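Local atomic coordinates of carbonic anhydrase (Sordaria macrospora, PDB entry 4O1J), a protein that probably catalyses the reversible hydration of carbon dioxide to hydrogencarbonate and a proton, as a zinc-dependent beta-class carbonic anhydrase that forms a tetramer. Residues 139-142 / 143-147. Sequence-based numbering, arbitrary orientation.
Sequences KTVR and YNHAE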
loop_
_atom_site.group_PDB
_atom_site.type_symbol
_atom_site.label_atom_id
_atom_site.label_comp_id
_atom_site.label_asym_id
_atom_site.label_seq_id
_atom_site.Cartn_x
_atom_site.Cartn_y
_atom_site.Cartn_z
ATOM N N LYS A 139 9.313 10.523 10.199
ATOM C CA LYS A 139 10.740 10.463 10.494
ATOM C C LYS A 139 11.493 11.361 9.516
ATOM O O LYS A 139 12.508 11.963 9.866
ATOM C CB LYS A 139 11.243 9.018 10.408
ATOM C CG LYS A 139 12.411 8.683 11.326
ATOM C CD LYS A 139 11.901 8.184 12.683
ATOM C CE LYS A 139 12.991 7.540 13.536
ATOM N NZ LYS A 139 14.262 8.315 13.578
ATOM N N THR A 140 10.976 11.471 8.294
ATOM C CA THR A 140 11.578 12.351 7.295
ATOM C C THR A 140 11.404 13.810 7.682
ATOM O O THR A 140 12.316 14.613 7.523
ATOM C CB THR A 140 10.978 12.116 5.891
ATOM O OG1 THR A 140 11.315 10.798 5.445
ATOM C CG2 THR A 140 11.530 13.125 4.894
ATOM N N VAL A 141 10.237 14.144 8.218
ATOM C CA VAL A 141 9.989 15.489 8.732
ATOM C C VAL A 141 10.902 15.765 9.932
ATOM O O VAL A 141 11.357 16.894 10.136
ATOM C CB VAL A 141 8.507 15.674 9.119
ATOM C CG1 VAL A 141 8.290 17.001 9.826
ATOM C CG2 VAL A 141 7.641 15.604 7.877
ATOM N N ARG A 142 11.182 14.723 10.709
ATOM C CA ARG A 142 12.079 14.835 11.855
ATOM C C ARG A 142 13.459 15.278 11.404
ATOM O O ARG A 142 14.047 16.203 11.970
ATOM C CB ARG A 142 12.190 13.499 12.595
ATOM C CG ARG A 142 12.532 13.622 14.066
ATOM C CD ARG A 142 13.606 12.640 14.480
ATOM N NE ARG A 142 14.932 13.184 14.216
ATOM C CZ ARG A 142 15.600 13.969 15.058
ATOM N NH1 ARG A 142 15.068 14.297 16.229
ATOM N NH2 ARG A 142 16.804 14.426 14.731
ATOM N N TYR A 143 13.955 14.617 10.365
ATOM C CA TYR A 143 15.307 14.830 9.868
ATOM C C TYR A 143 15.489 16.225 9.286
ATOM O O TYR A 143 16.553 16.826 9.413
ATOM C CB TYR A 143 15.639 13.793 8.796
ATOM C CG TYR A 143 15.642 12.358 9.282
ATOM C CD1 TYR A 143 15.827 12.054 10.629
ATOM C CD2 TYR A 143 15.468 11.304 8.389
ATOM C CE1 TYR A 143 15.835 10.740 11.071
ATOM C CE2 TYR A 143 15.475 9.987 8.820
ATOM C CZ TYR A 143 15.660 9.710 10.163
ATOM O OH TYR A 143 15.668 8.403 10.599
ATOM N N ASN A 144 14.444 16.737 8.646
ATOM C CA ASN A 144 14.535 18.018 7.956
ATOM C C ASN A 144 14.333 19.210 8.883
ATOM O O ASN A 144 14.600 20.349 8.504
ATOM C CB ASN A 144 13.507 18.085 6.823
ATOM C CG ASN A 144 13.674 16.967 5.812
ATOM O OD1 ASN A 144 14.757 16.401 5.667
ATOM N ND2 ASN A 144 12.592 16.643 5.103
ATOM N N HIS A 145 13.875 18.946 10.103
ATOM C CA HIS A 145 13.679 20.005 11.087
ATOM C C HIS A 145 14.384 19.665 12.390
ATOM O O HIS A 145 13.979 20.123 13.460
ATOM C CB HIS A 145 12.193 20.250 11.338
ATOM C CG HIS A 145 11.428 20.599 10.101
ATOM N ND1 HIS A 145 11.052 19.655 9.169
ATOM C CD2 HIS A 145 11.000 21.790 9.626
ATOM C CE1 HIS A 145 10.407 20.249 8.181
ATOM N NE2 HIS A 145 10.364 21.545 8.431
ATOM N N ALA A 146 15.436 18.858 12.288
ATOM C CA ALA A 146 16.138 18.359 13.462
ATOM C C ALA A 146 16.673 19.499 14.326
ATOM O O ALA A 146 16.632 19.413 15.547
ATOM C CB ALA A 146 17.266 17.435 13.048
ATOM N N GLU A 147 17.163 20.562 13.696
ATOM C CA GLU A 147 17.662 21.713 14.446
ATOM C C GLU A 147 16.584 22.329 15.328
ATOM O O GLU A 147 16.812 22.574 16.515
ATOM C CB GLU A 147 18.222 22.783 13.514
ATOM C CG GLU A 147 19.483 22.376 12.779
ATOM C CD GLU A 147 20.082 23.530 11.990
ATOM O OE1 GLU A 147 20.378 24.583 12.605
ATOM O OE2 GLU A 147 20.251 23.384 10.756
#
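Tyr143 lies back along its own helix with one ring face over Lys139: the Lys139 O sits 3.2 Å above the plane, over the ring centre, while that same oxygen accepts the Tyr143 N bond of 3.1 Å. Tyr143 CG stands anti to its own carbonyl carbon, beside the backbone N (chi1 -63°), which lays the ring back over the preceding turn. The lysine chain bends at chi2 and chi4 to bring NZ within 3.3 Å of Tyr143 OH as a hydrogen-bond donor. With an alanine in place of the tyrosine, the Lys139 carbonyl would probably lose the ring over it and the ammonium its phenol oxygen, keeping a long, weak pairing with Asp124. In this beta-class carbonic anhydrase subunit, helix 136-144 gives way here to helix 146-151, with His145 at the N-cap position. Asn144 N still bonds Thr140 O; His145 N makes only weak bonds, and its ring adds ND1 to Val141 O at 2.9 Å, in the carbonyl plane on a lone pair. This is the tight side, Val141 being buried against Ile162, Leu165 and Ala169 of helix 155-176. Away from that helix the packing is looser. Arg142 meets Tyr143 CD1 at its guanidinium edge, planes 67° apart, and NH2 stays 3.5 Å from Ala146 CB. Elsewhere, exposed Asn144 merely lies alongside Thr140; Thr140 and Tyr143 also pack on Asn176 of a second subunit.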